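Local atomic coordinates of acetamidase (Bacillus halodurans, PDB entry 2II1), a protein that binds calcium ions and, as a member of the acetamidase/formamidase family, probably hydrolyses carbon-nitrogen bonds in linear amides. Residues Asn155-Asp160 and Val273-Asn278; Ile229-Thr234 and Leu280-Phe285. All blocks are in the same frame, centred on the assembly; numbering follows the deposited sequence.

Interaction 1 (Asn155-Asp160 and Val273-Asn278); sequences NLDTKD and VSQIVN. With CA (calcium ion), chain E.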
# COMPACT_ATOMS: atom_id res chain seq x y z
N ASN A 155 -7.78 -16.82 0.37
CA ASN A 155 -8.03 -15.72 1.31
C ASN A 155 -7.15 -14.48 1.02
O ASN A 155 -6.19 -14.18 1.74
CB ASN A 155 -7.84 -16.22 2.72
CG ASN A 155 -8.55 -15.38 3.74
OD1 ASN A 155 -9.33 -14.47 3.41
ND2 ASN A 155 -8.25 -15.65 5.00
N LEU A 156 -7.48 -13.82 -0.09
CA LEU A 156 -6.67 -12.72 -0.65
C LEU A 156 -6.96 -11.39 0.05
O LEU A 156 -6.10 -10.51 0.07
CB LEU A 156 -6.94 -12.55 -2.17
CG LEU A 156 -6.46 -13.65 -3.13
CD1 LEU A 156 -6.84 -13.43 -4.58
CD2 LEU A 156 -4.94 -13.83 -3.06
N ASP A 157 -8.18 -11.26 0.60
CA ASP A 157 -8.67 -10.01 1.17
C ASP A 157 -8.15 -8.76 0.45
O ASP A 157 -7.50 -7.88 1.03
CB ASP A 157 -8.42 -9.98 2.68
CG ASP A 157 -9.24 -11.03 3.41
OD1 ASP A 157 -10.35 -11.36 2.93
OD2 ASP A 157 -8.79 -11.53 4.46
N THR A 158 -8.49 -8.68 -0.84
CA THR A 158 -8.07 -7.61 -1.74
C THR A 158 -9.30 -6.80 -2.08
O THR A 158 -10.26 -7.31 -2.68
CB THR A 158 -7.35 -8.23 -3.00
OG1 THR A 158 -6.13 -8.84 -2.57
CG2 THR A 158 -7.03 -7.22 -4.08
N LYS A 159 -9.28 -5.52 -1.69
CA LYS A 159 -10.45 -4.66 -1.79
C LYS A 159 -10.78 -4.25 -3.22
O LYS A 159 -11.89 -3.77 -3.50
CB LYS A 159 -10.33 -3.43 -0.85
CG LYS A 159 -9.49 -2.26 -1.38
CD LYS A 159 -9.50 -1.08 -0.42
CE LYS A 159 -8.64 0.05 -0.96
NZ LYS A 159 -8.65 1.29 -0.14
N ASP A 160 -9.84 -4.45 -4.13
CA ASP A 160 -10.09 -4.16 -5.55
C ASP A 160 -10.88 -5.29 -6.23
O ASP A 160 -11.34 -5.14 -7.37
CB ASP A 160 -8.77 -3.89 -6.28
CG ASP A 160 -8.18 -2.54 -5.91
OD1 ASP A 160 -8.91 -1.54 -6.00
OD2 ASP A 160 -6.99 -2.46 -5.52
N VAL A 273 -0.74 -3.04 -0.34
CA VAL A 273 -0.94 -4.08 0.64
C VAL A 273 -2.40 -4.51 0.59
O VAL A 273 -3.30 -3.65 0.62
CB VAL A 273 -0.62 -3.54 2.05
CG1 VAL A 273 -1.22 -4.40 3.14
CG2 VAL A 273 0.91 -3.36 2.25
N SER A 274 -2.65 -5.81 0.53
CA SER A 274 -4.01 -6.33 0.54
C SER A 274 -4.46 -6.58 1.97
O SER A 274 -5.45 -6.01 2.41
CB SER A 274 -4.16 -7.61 -0.29
OG SER A 274 -4.15 -7.31 -1.68
N GLN A 275 -3.74 -7.46 2.66
CA GLN A 275 -4.05 -7.84 4.04
C GLN A 275 -2.75 -8.26 4.68
O GLN A 275 -1.90 -8.80 3.98
CB GLN A 275 -5.06 -9.01 4.08
CG GLN A 275 -4.67 -10.30 3.32
CD GLN A 275 -3.70 -11.22 4.09
OE1 GLN A 275 -3.54 -11.08 5.32
NE2 GLN A 275 -3.05 -12.14 3.38
N ILE A 276 -2.62 -8.07 6.00
CA ILE A 276 -1.44 -8.54 6.76
C ILE A 276 -1.76 -9.49 7.91
O ILE A 276 -0.92 -9.72 8.82
CB ILE A 276 -0.57 -7.36 7.27
CG1 ILE A 276 -1.33 -6.49 8.28
CG2 ILE A 276 -0.13 -6.49 6.11
CD1 ILE A 276 -0.45 -5.50 9.02
N VAL A 277 -2.95 -10.09 7.86
CA VAL A 277 -3.50 -10.80 9.04
C VAL A 277 -3.71 -12.31 8.85
O VAL A 277 -3.98 -13.00 9.81
CB VAL A 277 -4.83 -10.15 9.51
CG1 VAL A 277 -4.57 -8.73 9.97
CG2 VAL A 277 -5.85 -10.20 8.42
N ASN A 278 -3.62 -12.79 7.60
CA ASN A 278 -3.88 -14.20 7.28
C ASN A 278 -2.57 -14.99 7.37
O ASN A 278 -1.50 -14.36 7.47
CB ASN A 278 -4.56 -14.30 5.90
CG ASN A 278 -5.92 -13.62 5.88
OD1 ASN A 278 -6.62 -13.55 6.91
ND2 ASN A 278 -6.29 -13.09 4.71
CA CA E . -10.66 -13.04 4.70
O HOH W 1 -9.23 -13.42 6.51
O HOH W 2 -7.07 -4.76 0.22
O HOH W 3 -11.85 -11.58 6.27

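Interaction 2 (Ile229-Thr234 and Leu280-Phe285); sequences IASAET and LKTARF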
# COMPACT_ATOMS: atom_id res chain seq x y z
N ILE A 229 -0.95 -9.87 -8.12
CA ILE A 229 -1.10 -10.28 -6.72
C ILE A 229 -0.14 -11.43 -6.33
O ILE A 229 0.03 -12.44 -7.05
CB ILE A 229 -2.56 -10.72 -6.47
CG1 ILE A 229 -3.52 -9.58 -6.82
CG2 ILE A 229 -2.76 -11.07 -5.01
CD1 ILE A 229 -4.95 -10.01 -6.93
N ALA A 230 0.48 -11.29 -5.16
CA ALA A 230 1.28 -12.37 -4.61
C ALA A 230 1.09 -12.51 -3.11
O ALA A 230 0.86 -11.52 -2.40
CB ALA A 230 2.77 -12.19 -4.96
N SER A 231 1.19 -13.75 -2.63
CA SER A 231 1.15 -14.05 -1.20
C SER A 231 2.38 -14.81 -0.73
O SER A 231 2.87 -15.71 -1.43
CB SER A 231 -0.10 -14.88 -0.86
OG SER A 231 -1.24 -14.15 -1.24
N ALA A 232 2.81 -14.48 0.48
CA ALA A 232 3.99 -15.06 1.09
C ALA A 232 3.89 -15.06 2.60
O ALA A 232 2.97 -14.51 3.19
CB ALA A 232 5.22 -14.30 0.61
N GLU A 233 4.87 -15.68 3.24
CA GLU A 233 4.92 -15.78 4.68
C GLU A 233 5.14 -14.42 5.33
O GLU A 233 4.65 -14.16 6.43
CB GLU A 233 6.06 -16.71 5.09
CG GLU A 233 6.08 -18.10 4.45
CD GLU A 233 5.01 -19.01 4.97
OE1 GLU A 233 4.24 -18.57 5.87
OE2 GLU A 233 4.95 -20.16 4.50
N THR A 234 5.87 -13.56 4.64
CA THR A 234 6.14 -12.20 5.08
C THR A 234 5.56 -11.20 4.07
O THR A 234 5.44 -11.49 2.87
CB THR A 234 7.65 -11.97 5.28
OG1 THR A 234 8.31 -12.06 4.01
CG2 THR A 234 8.24 -13.02 6.24
N LEU A 280 -0.82 -16.40 5.27
CA LEU A 280 0.10 -15.76 4.36
C LEU A 280 -0.40 -14.32 4.18
O LEU A 280 -1.60 -14.04 4.29
CB LEU A 280 0.29 -16.56 3.04
CG LEU A 280 0.93 -17.96 3.11
CD1 LEU A 280 1.38 -18.45 1.74
CD2 LEU A 280 2.09 -17.95 4.03
N LYS A 281 0.54 -13.41 4.00
CA LYS A 281 0.25 -12.00 3.77
C LYS A 281 0.12 -11.76 2.23
O LYS A 281 0.74 -12.45 1.43
CB LYS A 281 1.35 -11.11 4.38
CG LYS A 281 1.88 -11.53 5.76
CD LYS A 281 0.80 -11.47 6.81
CE LYS A 281 1.28 -12.09 8.14
NZ LYS A 281 0.09 -12.48 9.00
N THR A 282 -0.66 -10.77 1.82
CA THR A 282 -0.91 -10.55 0.39
C THR A 282 -0.63 -9.10 0.03
O THR A 282 -1.00 -8.21 0.77
CB THR A 282 -2.34 -10.89 0.02
OG1 THR A 282 -2.61 -12.24 0.40
CG2 THR A 282 -2.58 -10.71 -1.49
N ALA A 283 0.02 -8.90 -1.11
CA ALA A 283 0.41 -7.59 -1.64
C ALA A 283 0.05 -7.57 -3.11
O ALA A 283 -0.13 -8.65 -3.72
CB ALA A 283 1.91 -7.37 -1.48
N ARG A 284 -0.10 -6.37 -3.66
CA ARG A 284 -0.33 -6.22 -5.12
C ARG A 284 0.43 -5.06 -5.72
O ARG A 284 0.54 -4.00 -5.11
CB ARG A 284 -1.83 -6.11 -5.52
CG ARG A 284 -2.62 -5.00 -4.90
CD ARG A 284 -4.10 -5.36 -4.81
NE ARG A 284 -4.91 -4.18 -4.49
CZ ARG A 284 -5.04 -3.65 -3.27
NH1 ARG A 284 -4.44 -4.20 -2.23
NH2 ARG A 284 -5.77 -2.56 -3.08
N PHE A 285 0.96 -5.28 -6.92
CA PHE A 285 1.55 -4.18 -7.69
C PHE A 285 0.58 -3.77 -8.78
O PHE A 285 0.17 -4.62 -9.59
CB PHE A 285 2.90 -4.54 -8.34
CG PHE A 285 3.69 -3.33 -8.70
CD1 PHE A 285 3.45 -2.64 -9.88
CD2 PHE A 285 4.60 -2.81 -7.80
CE1 PHE A 285 4.13 -1.47 -10.16
CE2 PHE A 285 5.29 -1.68 -8.09
CZ PHE A 285 5.06 -1.01 -9.28

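Interaction 1 (Asn155-Asp160 and Val273-Asn278)
Asn278 reaches across to Asn155 and Asp157 in a buried, polar contact between a calcium-binding loop and the end of strand 270-275, outermost in its sheet within this chain. Calcium is held by Asn155 OD1 at 2.3 Å and by both carboxylate oxygens of Asp157, a bidentate grip; two waters and Asp182 complete the site. Asn155 swings its amide over to the metal because CG lies anti to the backbone N (chi1 -159°).

Asn278 acts from the second shell. Its ND2 gives a nearly straight bond to Asp157 OD2 at 3.0 Å (174° at the hydrogen); the donor lies above the carboxylate plane, while the oxygen sits almost in the plane of the amide. The same nitrogen makes a weak bond to Asn155 O. On the other branch, Asn278 OD1 accepts a short 2.6 Å bond from a calcium-bound water that also accepts from Asn155 ND2, itself hydrogen-bonded to Gly147 O as well. The Asn155 and Asn278 amides are stacked, their planes 27° apart. Asparagine suits position 278, since one flat group offers a donor to the carboxylate and an acceptor to the water.

Gln275 bends back at chi2, so that OE1 accepts from both Val277 N and Asn278 N, at 2.8 Å from Val277 N, and steadies the turn that carries Asn278. Its NE2 turns to Leu280 O, and its CB packs 3.8 Å from Asp157 CB. Farther along, the hydroxyls Thr158 OG1 and Ser274 OG are hydrogen-bonded at 2.7 Å, small side chains that let the backbones approach closely.

Ser274 and Gln275 form a classic beta bulge opposite Thr282 of strand 281-288, while Leu156 turns to Ile229 and Ser231 of strand 225-232 and Asn155 rests on Val134 of strand 131-136.

Interaction 2 (Ile229-Thr234 and Leu280-Phe285)
Ala230 and Ala283 form a hydrogen-bonded pair in the antiparallel pairing of strands 225-232 and 281-288, neighbours in the large mixed sheet. Backbone bonds run both ways: Ala230 N to Ala283 O at 3.1 Å and Ala283 N to Ala230 O at 3.0 Å. Ala232 and Lys281 repeat the pattern, with Lys281 N 2.8 Å from Ala232 O. Between these pairs the CA-H groups of Ser231 and Thr282 point at carbonyl oxygens, Ser231 CA lying 3.1 Å from Lys281 O.

Nonpolar contacts differ on the two faces. Ala230, Ala232 and Ala283 share one face with Lys281, whose NZ leads away to Asn278 O; the small methyls leave room for helix 235-253, which lies over Ala230 and Ala232. On the other, Ile229 CG2 meets Thr282 CG2 at 3.5 Å, both methyls anti to their backbone N, and Ile229 CG1 lies alongside Arg284 CB. The charged end of Arg284 continues to Asp160 and Asp189.

At the strand end, Leu280 lays CB 3.4 Å and CG 4.0 Å from Ala232 O. An alanine at Leu280 would keep CB but lose CG and both methyls, and is likely to leave the Ala232 carbonyl less covered at this end of the strand pair.

Among side chains, a single polar bond crosses the strands: the hydroxyls Ser231 OG and Thr282 OG1, 2.9 Å apart on the face they share with Ile229, with Gln275 NE2 also bonded to Thr282 OG1.

Interactions 1 and 2 have centres about 8 Å apart and join through consecutive strands 270-275 and 281-288, neighbours in one sheet. At one end, Gln275 NE2 lies 2.6 Å from Leu280 O, a probable hydrogen bond that ties the end of strand 270-275 to the turn residue just before strand 281-288. At the other, Asp160 OD2 and Arg284 NH2 form a 2.7 Å salt bridge, fastening the calcium-binding loop to the sheet. Interaction 1 supplies ligands to the metal itself, whereas interaction 2 stands behind it: the Thr282 side chain is about 9 Å from a bound calcium ion and about 7 Å from the side chain of Asp157.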